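Local coordinates for protein dehalogenase-like hydrolase (PDB 3UMB) that probably hydrolyses small (S)-2-haloalkanoic acids to the corresponding (R)-2-hydroxyalkanoic acids, releasing the halide, as a haloacid dehalogenase of the HAD superfamily, at residues A[27-32]-A[81-86]; A[38-43]-A[69-74]; A[63-68]-A[123-128]; A[148-153]-A[161-166]; A[184-189]-A[208-213]. One frame throughout, in Å; residues are numbered along the deposited sequence.

Contact 1. Residues A[27-32]-A[81-86]; sequences QLFPGK and LPLGNH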
# COMPACT_ATOMS: atom_id res chain seq x y z
N GLN A 27 26.61 -5.37 0.39
CA GLN A 27 27.79 -6.14 0.74
C GLN A 27 27.49 -7.62 0.81
O GLN A 27 28.39 -8.44 0.59
CB GLN A 27 28.37 -5.68 2.09
CG GLN A 27 29.74 -6.33 2.49
CD GLN A 27 29.64 -7.82 2.93
OE1 GLN A 27 28.62 -8.25 3.48
NE2 GLN A 27 30.72 -8.58 2.69
N LEU A 28 26.27 -7.99 1.19
CA LEU A 28 25.93 -9.40 1.28
C LEU A 28 25.47 -9.93 -0.09
O LEU A 28 25.54 -11.13 -0.34
CB LEU A 28 24.83 -9.64 2.32
CG LEU A 28 25.11 -9.31 3.80
CD1 LEU A 28 23.94 -8.50 4.39
CD2 LEU A 28 25.43 -10.56 4.68
N PHE A 29 25.02 -8.99 -0.94
CA PHE A 29 24.34 -9.27 -2.20
C PHE A 29 24.85 -8.29 -3.23
O PHE A 29 24.19 -7.26 -3.49
CB PHE A 29 22.82 -9.11 -2.04
CG PHE A 29 22.24 -10.04 -1.03
CD1 PHE A 29 22.52 -11.40 -1.08
CD2 PHE A 29 21.39 -9.57 -0.04
CE1 PHE A 29 21.98 -12.28 -0.13
CE2 PHE A 29 20.82 -10.44 0.90
CZ PHE A 29 21.11 -11.79 0.86
N PRO A 30 26.03 -8.58 -3.80
CA PRO A 30 26.70 -7.62 -4.65
C PRO A 30 25.92 -7.39 -5.95
O PRO A 30 25.43 -8.35 -6.58
CB PRO A 30 28.05 -8.28 -4.92
CG PRO A 30 28.17 -9.41 -3.97
CD PRO A 30 26.78 -9.83 -3.68
N GLY A 31 25.79 -6.12 -6.31
CA GLY A 31 24.95 -5.68 -7.42
C GLY A 31 23.44 -5.60 -7.15
O GLY A 31 22.72 -5.14 -8.02
N LYS A 32 22.96 -6.02 -5.98
CA LYS A 32 21.50 -6.13 -5.71
C LYS A 32 21.00 -5.39 -4.45
O LYS A 32 19.88 -5.66 -3.96
CB LYS A 32 21.11 -7.62 -5.63
CG LYS A 32 21.43 -8.42 -6.90
CD LYS A 32 20.58 -7.98 -8.10
CE LYS A 32 21.19 -8.43 -9.43
NZ LYS A 32 21.58 -9.88 -9.38
N LEU A 81 17.86 -13.93 -4.24
CA LEU A 81 19.03 -13.74 -3.36
C LEU A 81 19.18 -14.79 -2.24
O LEU A 81 18.20 -15.13 -1.58
CB LEU A 81 18.93 -12.35 -2.71
CG LEU A 81 18.70 -11.18 -3.66
CD1 LEU A 81 18.55 -9.88 -2.82
CD2 LEU A 81 19.83 -11.06 -4.67
N PRO A 82 20.42 -15.30 -2.01
CA PRO A 82 20.70 -16.32 -0.97
C PRO A 82 20.62 -15.86 0.53
O PRO A 82 21.65 -15.75 1.22
CB PRO A 82 22.12 -16.80 -1.32
CG PRO A 82 22.73 -15.70 -2.03
CD PRO A 82 21.63 -15.04 -2.82
N LEU A 83 19.40 -15.66 1.01
CA LEU A 83 19.12 -15.19 2.37
C LEU A 83 18.78 -16.36 3.28
O LEU A 83 17.64 -16.79 3.35
CB LEU A 83 17.97 -14.17 2.37
CG LEU A 83 17.58 -13.56 3.73
CD1 LEU A 83 18.17 -12.14 3.87
CD2 LEU A 83 16.08 -13.55 3.91
N GLY A 84 19.78 -16.87 3.97
CA GLY A 84 19.55 -17.83 5.05
C GLY A 84 19.68 -17.12 6.41
O GLY A 84 19.69 -15.89 6.47
N ASN A 85 19.82 -17.89 7.48
CA ASN A 85 19.79 -17.34 8.82
C ASN A 85 20.85 -16.22 9.06
O ASN A 85 20.50 -15.15 9.54
CB ASN A 85 19.88 -18.45 9.86
CG ASN A 85 18.70 -19.39 9.80
OD1 ASN A 85 17.54 -18.96 9.77
ND2 ASN A 85 18.98 -20.70 9.78
N HIS A 86 22.11 -16.44 8.68
CA HIS A 86 23.13 -15.42 8.96
C HIS A 86 22.77 -14.13 8.26
O HIS A 86 22.72 -13.10 8.92
CB HIS A 86 24.58 -15.86 8.61
CG HIS A 86 25.59 -14.75 8.71
ND1 HIS A 86 26.24 -14.42 9.88
CD2 HIS A 86 26.03 -13.85 7.78
CE1 HIS A 86 27.05 -13.40 9.68
NE2 HIS A 86 26.93 -13.02 8.41
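The ring of F29 lies against the turn L81-P82-L83. CG of F29 stands beside its backbone N (chi1 -61°), and this places the ring against L81. L81 takes one face. Its CB sits 4.1 Å from the centroid of the F29 ring, 13° off the ring normal, so its hydrogens meet the pi cloud in a CH-pi contact. CD1 of L81 joins it on that face, 4.0 Å from CD2 of F29. The opposite face is taken from within the same segment, by CB of L28. P82 works at the rim of the ring. Its carbonyl O lies near the ring plane, 3.7 Å from CE1 of F29, and its CD packs on that same carbon. L83 reaches the far tip of the ring, with CD1 4.2 Å from CZ of F29. At the other end of the contact, CD2 of L81 meets the start of the K32 chain, 3.8 Å from CB of K32. The amine end of K32 then turns away.

These residues belong to the helical cap domain of a HAD hydrolase. The segment 27-32 leads from helix 19-28 into helix 33-54. Residues 81-86 lead from helix 64-78 into helix 85-96. Two turns set the backbones. A type II beta turn runs from F29 to K32, closed by K32 N to F29 O at 3.0 Å, with G31 at positive phi. P82 centres an inverse gamma turn, closed by L83 N to L81 O at 2.9 Å. K32 and G84 are the N-cap residues of the helices that follow. L36 of helix 33-54 packs on both F29 and L81, while L83 rests on L72 and C76 of helix 64-78.

Contact 2. Residues A[38-43]-A[69-74]; sequences VLWRDR and VDALRY. With MG (magnesium ion), chain H.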
# COMPACT_ATOMS: atom_id res chain seq x y z
N VAL A 38 14.92 -1.10 -1.95
CA VAL A 38 13.66 -0.65 -2.53
C VAL A 38 12.50 -1.66 -2.40
O VAL A 38 11.43 -1.28 -1.89
CB VAL A 38 13.79 -0.26 -4.00
CG1 VAL A 38 12.45 0.23 -4.50
CG2 VAL A 38 14.86 0.84 -4.18
N LEU A 39 12.68 -2.91 -2.88
CA LEU A 39 11.59 -3.90 -2.84
C LEU A 39 11.16 -4.18 -1.42
O LEU A 39 9.98 -4.33 -1.15
CB LEU A 39 11.97 -5.20 -3.56
CG LEU A 39 10.92 -6.30 -3.65
CD1 LEU A 39 9.62 -5.74 -4.23
CD2 LEU A 39 11.47 -7.53 -4.43
N TRP A 40 12.12 -4.19 -0.51
CA TRP A 40 11.90 -4.49 0.89
C TRP A 40 11.06 -3.44 1.62
O TRP A 40 10.12 -3.78 2.36
CB TRP A 40 13.25 -4.62 1.54
CG TRP A 40 13.25 -5.04 2.94
CD1 TRP A 40 12.23 -5.59 3.66
CD2 TRP A 40 14.37 -5.00 3.78
NE1 TRP A 40 12.66 -5.88 4.95
CE2 TRP A 40 13.98 -5.51 5.04
CE3 TRP A 40 15.70 -4.53 3.61
CZ2 TRP A 40 14.86 -5.58 6.12
CZ3 TRP A 40 16.58 -4.62 4.68
CH2 TRP A 40 16.15 -5.13 5.93
N ARG A 41 11.39 -2.17 1.39
CA ARG A 41 10.62 -1.05 1.94
C ARG A 41 9.20 -1.03 1.37
O ARG A 41 8.23 -0.91 2.12
CB ARG A 41 11.34 0.28 1.69
CG ARG A 41 10.63 1.56 2.20
CD ARG A 41 10.35 1.55 3.74
NE ARG A 41 9.62 2.77 4.14
CZ ARG A 41 8.97 2.92 5.31
NH1 ARG A 41 8.95 1.94 6.23
NH2 ARG A 41 8.33 4.06 5.57
N ASP A 42 9.08 -1.20 0.05
CA ASP A 42 7.78 -1.34 -0.60
C ASP A 42 6.93 -2.40 0.09
O ASP A 42 5.81 -2.12 0.51
CB ASP A 42 7.92 -1.74 -2.07
CG ASP A 42 6.57 -1.77 -2.83
OD1 ASP A 42 5.97 -0.67 -3.03
OD2 ASP A 42 6.12 -2.89 -3.24
N ARG A 43 7.43 -3.62 0.18
CA ARG A 43 6.61 -4.71 0.74
C ARG A 43 6.38 -4.55 2.23
O ARG A 43 5.33 -4.91 2.74
CB ARG A 43 7.12 -6.11 0.37
CG ARG A 43 6.89 -6.42 -1.13
CD ARG A 43 5.40 -6.41 -1.44
NE ARG A 43 5.03 -7.37 -2.48
CZ ARG A 43 5.02 -7.11 -3.80
NH1 ARG A 43 4.62 -8.03 -4.68
NH2 ARG A 43 5.40 -5.92 -4.28
N VAL A 69 10.58 -8.73 8.72
CA VAL A 69 11.20 -10.02 8.37
C VAL A 69 10.45 -10.61 7.16
O VAL A 69 11.07 -10.88 6.14
CB VAL A 69 11.18 -10.95 9.62
CG1 VAL A 69 11.54 -12.39 9.27
CG2 VAL A 69 12.13 -10.36 10.71
N ASP A 70 9.12 -10.70 7.26
CA ASP A 70 8.27 -11.14 6.14
C ASP A 70 8.62 -10.41 4.85
O ASP A 70 8.81 -11.02 3.81
CB ASP A 70 6.80 -10.91 6.45
CG ASP A 70 6.32 -11.71 7.61
OD1 ASP A 70 7.02 -12.67 7.93
OD2 ASP A 70 5.27 -11.35 8.22
N ALA A 71 8.65 -9.09 4.89
CA ALA A 71 8.91 -8.31 3.68
C ALA A 71 10.32 -8.62 3.15
O ALA A 71 10.52 -8.70 1.93
CB ALA A 71 8.75 -6.79 3.91
N LEU A 72 11.29 -8.74 4.05
CA LEU A 72 12.67 -8.98 3.64
C LEU A 72 12.80 -10.35 2.95
O LEU A 72 13.50 -10.49 1.95
CB LEU A 72 13.60 -8.97 4.86
CG LEU A 72 15.04 -9.45 4.62
CD1 LEU A 72 15.73 -8.43 3.72
CD2 LEU A 72 15.77 -9.65 5.92
N ARG A 73 12.17 -11.34 3.57
CA ARG A 73 12.04 -12.68 3.00
C ARG A 73 11.35 -12.73 1.65
O ARG A 73 11.85 -13.40 0.71
CB ARG A 73 11.28 -13.59 3.95
CG ARG A 73 12.09 -13.95 5.18
CD ARG A 73 11.34 -14.83 6.16
NE ARG A 73 12.21 -15.14 7.33
CZ ARG A 73 11.79 -15.56 8.52
NH1 ARG A 73 10.50 -15.74 8.79
NH2 ARG A 73 12.68 -15.80 9.48
N TYR A 74 10.19 -12.08 1.53
CA TYR A 74 9.56 -12.03 0.21
C TYR A 74 10.55 -11.38 -0.79
O TYR A 74 10.75 -11.89 -1.91
CB TYR A 74 8.25 -11.25 0.19
CG TYR A 74 7.75 -11.06 -1.21
CD1 TYR A 74 6.86 -11.96 -1.76
CD2 TYR A 74 8.15 -9.98 -1.96
CE1 TYR A 74 6.40 -11.83 -3.05
CE2 TYR A 74 7.70 -9.81 -3.27
CZ TYR A 74 6.82 -10.77 -3.81
OH TYR A 74 6.34 -10.68 -5.11
MG MG H . 3.76 -0.00 -3.07
O HOH W 1 4.13 -1.85 -4.51
O HOH W 2 5.24 1.84 -3.15
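W40 and L72 form the apolar centre of this helix pair. CD1 of L72 stands over the six-membered ring of W40, 3.6 Å from its centroid and 9° off the normal, a CH-pi contact over the face. CB of L72 covers the pyrrole end, 3.5 Å from CE2 of W40. At A71 the backbones come close. Its CB lies in plane at the edge of the indole, 3.7 Å from CD1 of W40, and also touches the backbone of R43. The axes of 38-43 and 69-74 approach to 8.2 Å and run in opposing senses at a steep slant, 137° between their directions. Both helices belong to the cap domain of the HAD fold.

Polar packing lies one turn on. The R43 chain bends at chi2 and chi3, and CE2 of Y74 comes over a face of its guanidinium, 3.7 Å from NE of R43. The two planes are 21° apart. The hydroxyl of Y74 bonds to R78, and the indole NE1 of W40 to the backbone O of T68.

The ionic part starts at D42. Its OD1 binds magnesium at 2.3 Å, and two waters are further ligands. D46 belongs to the same magnesium site. D42 OD1 of the second subunit binds magnesium too. OD2 forms a salt bridge with NH2 of R43, also a hydrogen bond, long at 3.3 Å and in the guanidinium plane. R43 NH1 forms a salt bridge with E206 of the second subunit.

D42 thus divides its carboxylate between metal and arginine, which would offset its charge. The metal and the E206 salt bridge both place this face of helix 33-54 at the dimer interface.

Contact 3. Residues A[63-68]-A[123-128]; sequences PFWDVT and NGNPQM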
# COMPACT_ATOMS: atom_id res chain seq x y z
N PRO A 63 3.41 -7.53 14.72
CA PRO A 63 4.29 -6.39 15.02
C PRO A 63 5.23 -6.09 13.88
O PRO A 63 5.57 -6.99 13.12
CB PRO A 63 5.06 -6.80 16.31
CG PRO A 63 4.46 -8.09 16.78
CD PRO A 63 3.56 -8.67 15.66
N PHE A 64 5.64 -4.83 13.80
CA PHE A 64 6.36 -4.27 12.68
C PHE A 64 7.65 -5.02 12.38
O PHE A 64 8.10 -5.05 11.22
CB PHE A 64 6.68 -2.82 12.98
CG PHE A 64 7.11 -1.99 11.78
CD1 PHE A 64 6.35 -1.96 10.60
CD2 PHE A 64 8.25 -1.22 11.83
CE1 PHE A 64 6.72 -1.17 9.54
CE2 PHE A 64 8.65 -0.43 10.71
CZ PHE A 64 7.86 -0.39 9.60
N TRP A 65 8.22 -5.60 13.43
CA TRP A 65 9.46 -6.33 13.36
C TRP A 65 9.26 -7.54 12.52
O TRP A 65 9.99 -7.78 11.56
CB TRP A 65 9.91 -6.80 14.75
CG TRP A 65 11.15 -7.69 14.70
CD1 TRP A 65 11.18 -9.07 14.68
CD2 TRP A 65 12.51 -7.26 14.66
NE1 TRP A 65 12.48 -9.51 14.62
CE2 TRP A 65 13.32 -8.42 14.62
CE3 TRP A 65 13.13 -6.01 14.69
CZ2 TRP A 65 14.71 -8.35 14.59
CZ3 TRP A 65 14.50 -5.94 14.64
CH2 TRP A 65 15.28 -7.11 14.61
N ASP A 66 8.25 -8.30 12.89
CA ASP A 66 7.94 -9.53 12.20
C ASP A 66 7.44 -9.26 10.77
O ASP A 66 7.69 -10.07 9.85
CB ASP A 66 6.93 -10.35 13.02
CG ASP A 66 7.34 -10.46 14.53
OD1 ASP A 66 8.21 -11.28 14.89
OD2 ASP A 66 6.80 -9.71 15.34
N VAL A 67 6.71 -8.15 10.58
CA VAL A 67 6.32 -7.72 9.24
C VAL A 67 7.57 -7.39 8.42
O VAL A 67 7.57 -7.59 7.21
CB VAL A 67 5.31 -6.51 9.22
CG1 VAL A 67 5.14 -5.95 7.78
CG2 VAL A 67 3.91 -6.92 9.88
N THR A 68 8.61 -6.85 9.08
CA THR A 68 9.82 -6.42 8.37
C THR A 68 10.61 -7.69 7.92
O THR A 68 11.19 -7.74 6.87
CB THR A 68 10.65 -5.43 9.21
OG1 THR A 68 9.93 -4.20 9.35
CG2 THR A 68 12.00 -5.13 8.59
N ASN A 123 5.27 3.21 13.48
CA ASN A 123 4.71 1.91 13.11
C ASN A 123 5.52 0.87 13.90
O ASN A 123 5.07 -0.25 14.19
CB ASN A 123 4.80 1.68 11.57
CG ASN A 123 3.56 2.20 10.79
OD1 ASN A 123 2.50 2.49 11.34
ND2 ASN A 123 3.72 2.29 9.47
N GLY A 124 6.73 1.28 14.28
CA GLY A 124 7.63 0.43 15.05
C GLY A 124 7.00 -0.13 16.29
O GLY A 124 6.48 0.60 17.12
N ASN A 125 7.02 -1.45 16.43
CA ASN A 125 6.72 -2.07 17.74
C ASN A 125 7.69 -1.49 18.81
O ASN A 125 8.78 -1.02 18.46
CB ASN A 125 6.71 -3.63 17.69
CG ASN A 125 7.87 -4.24 16.87
OD1 ASN A 125 8.15 -5.41 16.97
ND2 ASN A 125 8.50 -3.44 16.07
N PRO A 126 7.26 -1.44 20.09
CA PRO A 126 8.09 -0.66 21.02
C PRO A 126 9.44 -1.34 21.26
O PRO A 126 10.45 -0.67 21.19
CB PRO A 126 7.24 -0.56 22.31
CG PRO A 126 6.27 -1.71 22.24
CD PRO A 126 6.09 -2.06 20.75
N GLN A 127 9.47 -2.66 21.50
CA GLN A 127 10.75 -3.38 21.62
C GLN A 127 11.82 -2.92 20.61
O GLN A 127 12.98 -2.73 21.00
CB GLN A 127 10.57 -4.91 21.57
CG GLN A 127 10.45 -5.55 22.95
CD GLN A 127 10.11 -7.04 22.87
OE1 GLN A 127 10.30 -7.67 21.83
NE2 GLN A 127 9.59 -7.59 23.97
N MSE A 128 11.44 -2.69 19.35
CA MSE A 128 12.44 -2.24 18.34
C MSE A 128 12.63 -0.72 18.35
O MSE A 128 13.67 -0.20 17.94
CB MSE A 128 12.12 -2.80 16.92
CG MSE A 128 11.21 -1.95 16.03
SE MSE A 128 10.58 -2.96 14.42
CE MSE A 128 11.79 -2.26 13.05
O HOH W 3 4.43 -2.68 15.67
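At chi1 -165° the F64 ring swings away from its own N-H and onto N123 and G124. M128, modelled as selenomethionine, has chi1 at 90° and bends at chi3, bringing its methyl end back toward the same ring. N123 CB stands over the centre of one F64 face, 4.0 Å from the centroid and 12° off the normal, a CH-pi contact. On the opposite face lies OG1 of T68, which bonds to F64 O at 2.8 Å. CE of M128 meets CD2 of F64 at 3.9 Å. The selenium lies oblique to the F64 ring and at the edge of the W65 ring, as in Met-aromatic contacts. Its exact position is doubtful, because it is modelled too close to N125.

The contact joins the start of cap helix 64-78 to the loop after core strand 118-122. Y12 packs on F64 and M128 as well.

One water bridges the segments. It accepts from F64 N at 3.1 Å and donates to N123 O at 2.9 Å. With no direct hydrogen bond across, cap and core meet here through the F64 face, apolar packing and this water, and the water satisfies a backbone N-H at the first turn of the helix.

Contact 4. Residues A[148-153]-A[161-166]; sequences VDAVRL and YALAPR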
# COMPACT_ATOMS: atom_id res chain seq x y z
N VAL A 148 2.22 2.08 17.37
CA VAL A 148 0.91 1.62 16.94
C VAL A 148 0.59 0.24 17.46
O VAL A 148 -0.49 -0.27 17.27
CB VAL A 148 0.84 1.57 15.40
CG1 VAL A 148 1.24 2.91 14.81
CG2 VAL A 148 1.74 0.39 14.87
N ASP A 149 1.55 -0.40 18.12
CA ASP A 149 1.28 -1.68 18.71
C ASP A 149 0.19 -1.66 19.82
O ASP A 149 -0.43 -2.67 20.12
CB ASP A 149 2.58 -2.21 19.31
CG ASP A 149 2.45 -3.63 19.80
OD1 ASP A 149 2.49 -4.59 18.98
OD2 ASP A 149 2.32 -3.76 21.00
N ALA A 150 -0.00 -0.51 20.44
CA ALA A 150 -1.02 -0.29 21.48
C ALA A 150 -2.41 -0.49 20.90
O ALA A 150 -3.33 -0.93 21.61
CB ALA A 150 -0.87 1.15 22.04
N VAL A 151 -2.58 -0.18 19.60
CA VAL A 151 -3.87 -0.28 19.00
C VAL A 151 -3.94 -1.40 17.95
O VAL A 151 -5.00 -1.64 17.42
CB VAL A 151 -4.29 1.06 18.43
CG1 VAL A 151 -4.38 2.12 19.61
CG2 VAL A 151 -3.26 1.55 17.36
N ARG A 152 -2.83 -2.07 17.63
CA ARG A 152 -2.86 -3.19 16.70
C ARG A 152 -3.31 -2.77 15.31
O ARG A 152 -3.85 -3.56 14.57
CB ARG A 152 -3.73 -4.32 17.26
CG ARG A 152 -3.21 -4.89 18.67
CD ARG A 152 -4.08 -6.00 19.27
NE ARG A 152 -4.49 -7.01 18.29
CZ ARG A 152 -3.74 -8.02 17.90
NH1 ARG A 152 -2.52 -8.19 18.44
NH2 ARG A 152 -4.21 -8.87 17.00
N LEU A 153 -3.01 -1.53 14.94
CA LEU A 153 -3.40 -1.00 13.63
C LEU A 153 -2.35 -0.00 13.14
O LEU A 153 -1.88 0.89 13.94
CB LEU A 153 -4.75 -0.28 13.71
CG LEU A 153 -6.00 -1.16 13.91
CD1 LEU A 153 -7.09 -0.33 14.49
CD2 LEU A 153 -6.50 -1.89 12.62
N TYR A 161 -3.11 7.35 14.62
CA TYR A 161 -2.93 8.81 14.77
C TYR A 161 -3.44 9.26 16.16
O TYR A 161 -2.77 10.03 16.88
CB TYR A 161 -3.58 9.59 13.63
CG TYR A 161 -2.87 9.43 12.28
CD1 TYR A 161 -1.49 9.77 12.14
CD2 TYR A 161 -3.54 8.98 11.16
CE1 TYR A 161 -0.81 9.60 10.91
CE2 TYR A 161 -2.87 8.82 9.91
CZ TYR A 161 -1.50 9.13 9.80
OH TYR A 161 -0.87 8.98 8.58
N ALA A 162 -4.57 8.69 16.58
CA ALA A 162 -5.17 9.10 17.83
C ALA A 162 -4.28 8.90 19.03
O ALA A 162 -4.53 9.53 20.04
CB ALA A 162 -6.51 8.43 18.08
N LEU A 163 -3.26 8.06 18.94
CA LEU A 163 -2.40 7.84 20.09
C LEU A 163 -1.75 9.16 20.59
O LEU A 163 -1.52 9.31 21.79
CB LEU A 163 -1.32 6.74 19.84
CG LEU A 163 -1.76 5.26 19.73
CD1 LEU A 163 -0.67 4.37 19.09
CD2 LEU A 163 -2.19 4.70 21.05
N ALA A 164 -1.46 10.10 19.70
CA ALA A 164 -0.62 11.24 20.11
C ALA A 164 -1.43 12.29 20.85
O ALA A 164 -1.03 12.70 21.93
CB ALA A 164 0.16 11.81 18.98
N PRO A 165 -2.61 12.69 20.34
CA PRO A 165 -3.43 13.51 21.21
C PRO A 165 -3.62 12.91 22.61
O PRO A 165 -3.48 13.65 23.59
CB PRO A 165 -4.73 13.63 20.45
CG PRO A 165 -4.24 13.64 18.99
CD PRO A 165 -3.20 12.57 19.00
N ARG A 166 -3.84 11.59 22.71
CA ARG A 166 -4.09 10.96 24.01
C ARG A 166 -2.97 11.10 24.94
O ARG A 166 -3.18 11.49 26.06
CB ARG A 166 -4.35 9.46 23.94
CG ARG A 166 -5.82 9.15 23.94
CD ARG A 166 -6.15 7.82 24.65
NE ARG A 166 -5.53 6.67 24.01
CZ ARG A 166 -5.77 6.31 22.78
NH1 ARG A 166 -6.61 7.01 22.02
NH2 ARG A 166 -5.20 5.23 22.30
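This is a small, largely apolar contact on the Rossmann-like core domain of the HAD fold. It joins the loop that follows strand 144-147, an outermost strand of the parallel sheet in this chain, to helix 163-168. The two segments are only a few residues apart in the chain. The short helix 158-161 runs into the second segment, and its A160 and A159 pack on V148 and V151.

L163 carries the contact. Its CG stands beside the backbone N (chi1 -70°), which sends its two methyl groups to residues 148-151. CD1 meets the backbone of V148, 3.8 Å from CA of V148. CD2 meets A150, 3.9 Å from CB of A150. The 3-10 turn 148-150 is held by V151 N to V148 O at 3.1 Å. That turn puts V148, A150 and V151 around one leucine.

R166, one helical turn after L163, adds a long, marginal approach from the exposed side. Its guanidinium presents an edge to the valine, with NH2 4.2 Å from CG1 of V151. On the other side of the loop, D149 bonds to Y61. V151 and L163 reach toward each other tip to tip: CG1 of V151 stands 3.7 Å from CD2 of L163.

Contact 5. Residues A[184-189]-A[208-213]; sequences DACGAT and LDVAPA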
# COMPACT_ATOMS: atom_id res chain seq x y z
N ASP A 184 2.09 9.93 4.97
CA ASP A 184 1.86 10.08 6.39
C ASP A 184 1.60 11.55 6.74
O ASP A 184 0.68 11.83 7.52
CB ASP A 184 3.07 9.54 7.14
CG ASP A 184 2.80 9.25 8.61
OD1 ASP A 184 1.62 9.29 9.08
OD2 ASP A 184 3.80 8.96 9.27
N ALA A 185 2.32 12.49 6.13
CA ALA A 185 2.01 13.95 6.38
C ALA A 185 0.57 14.19 6.01
O ALA A 185 -0.17 14.89 6.71
CB ALA A 185 2.92 14.91 5.60
N CYS A 186 0.17 13.59 4.90
CA CYS A 186 -1.18 13.77 4.36
C CYS A 186 -2.25 13.10 5.23
O CYS A 186 -3.33 13.65 5.46
CB CYS A 186 -1.23 13.16 2.96
SG CYS A 186 -0.43 14.19 1.67
N GLY A 187 -1.95 11.89 5.70
CA GLY A 187 -2.87 11.18 6.58
C GLY A 187 -3.03 11.95 7.89
O GLY A 187 -4.15 12.02 8.45
N ALA A 188 -1.93 12.52 8.40
CA ALA A 188 -1.97 13.28 9.64
C ALA A 188 -2.77 14.55 9.49
O ALA A 188 -3.47 14.95 10.41
CB ALA A 188 -0.62 13.57 10.14
N THR A 189 -2.69 15.18 8.33
CA THR A 189 -3.45 16.38 8.08
C THR A 189 -4.94 16.09 8.07
O THR A 189 -5.74 16.92 8.53
CB THR A 189 -3.04 16.99 6.73
OG1 THR A 189 -1.61 17.09 6.66
CG2 THR A 189 -3.67 18.37 6.51
N LEU A 208 -3.41 13.42 -3.12
CA LEU A 208 -4.41 12.96 -2.15
C LEU A 208 -5.46 14.03 -1.83
O LEU A 208 -6.26 13.83 -0.93
CB LEU A 208 -3.75 12.44 -0.86
CG LEU A 208 -2.99 11.08 -0.96
CD1 LEU A 208 -2.09 10.85 0.26
CD2 LEU A 208 -3.86 9.88 -1.15
N ASP A 209 -5.47 15.13 -2.57
CA ASP A 209 -6.42 16.26 -2.33
C ASP A 209 -6.28 16.91 -0.95
O ASP A 209 -7.24 17.46 -0.39
CB ASP A 209 -7.88 15.83 -2.56
CG ASP A 209 -8.12 15.34 -3.95
OD1 ASP A 209 -8.09 16.19 -4.87
OD2 ASP A 209 -8.35 14.13 -4.14
N VAL A 210 -5.09 16.83 -0.39
CA VAL A 210 -4.79 17.39 0.92
C VAL A 210 -3.30 17.68 0.90
O VAL A 210 -2.55 17.05 0.15
CB VAL A 210 -5.16 16.41 2.06
CG1 VAL A 210 -4.31 15.12 1.98
CG2 VAL A 210 -5.02 17.06 3.44
N ALA A 211 -2.87 18.67 1.67
CA ALA A 211 -1.44 19.04 1.76
C ALA A 211 -1.07 19.38 3.21
O ALA A 211 -1.82 19.99 3.94
CB ALA A 211 -1.09 20.21 0.77
N PRO A 212 0.10 18.98 3.65
CA PRO A 212 0.55 19.42 4.95
C PRO A 212 0.64 20.95 5.08
O PRO A 212 0.60 21.66 4.09
CB PRO A 212 1.93 18.80 5.05
CG PRO A 212 2.39 18.68 3.64
CD PRO A 212 1.17 18.31 2.89
N ALA A 213 0.77 21.44 6.31
CA ALA A 213 0.80 22.86 6.56
C ALA A 213 2.01 23.47 5.84
O ALA A 213 1.85 24.46 5.11
CB ALA A 213 0.87 23.14 8.09
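C186, T189 and A185 form the largely apolar face that helix 182-191 turns to the strand-free segment 208-213. C186 is gripped by its CB. That carbon lies 3.7 Å from CD1 of L208 and 3.8 Å from CG1 of V210. With chi1 at -76°, SG of C186 stands beside its own backbone N and also nears CD1 of L208. The second methyl of V210, CG2, goes to the next turn of the helix, 3.6 Å from CG2 of T189. One valine therefore spans C186 and T189, a branch to each. The T189 and V210 side chains lie alongside each other, pointing opposite ways. At the other end of the segment, CB of P212 packs on CB of A185 at 4.1 Å.

The segment 208-213 leads into strand 214-216, the last strand on this side of the parallel sheet of the HAD core domain. It crosses the helix that links strands 175-179 and 194-198. W197 and T195 of strand 194-198 touch A185 and P212 from the sheet.

Polar contacts are few. No hydrogen bond crosses between the segments. OG1 of T189 bonds back to A185 O at 2.6 Å, tilted 33° from the carbonyl plane. T189 N reaches the same oxygen from the opposite face, at 3.0 Å. With two donors on A185 O, the T189 side chain is held with its methyl CG2 toward the loop, where it also lies 3.6 Å from A211 O. OG1 is further tied to T195.

Ionic contacts lie outward. D209 points away from the helix and forms salt bridges with K62 and R51 of the second subunit. L208 packs on Y47 of the second subunit.

How the contacts relate
Contacts 2 and 3 are buried, contact 1 is at the surface, and contacts 4 and 5 are partly buried. Contacts 1 and 2 lie in the helical cap and touch by apolar packing. Contacts 2 and 3 share helix 64-78 and are linked by a probable hydrogen bond. Contact 3 carries the cap to the core and packs on contact 4 through N123 and V148. Contacts 4 and 5 belong to the core and meet at a probable hydrogen bond from Y161 to D184. Contacts 1, 4 and 5 are essentially apolar across their segments. Contact 2 adds metal and arginine chemistry, and contact 3 a bridging water. Contacts 2 and 5 both reach the second subunit.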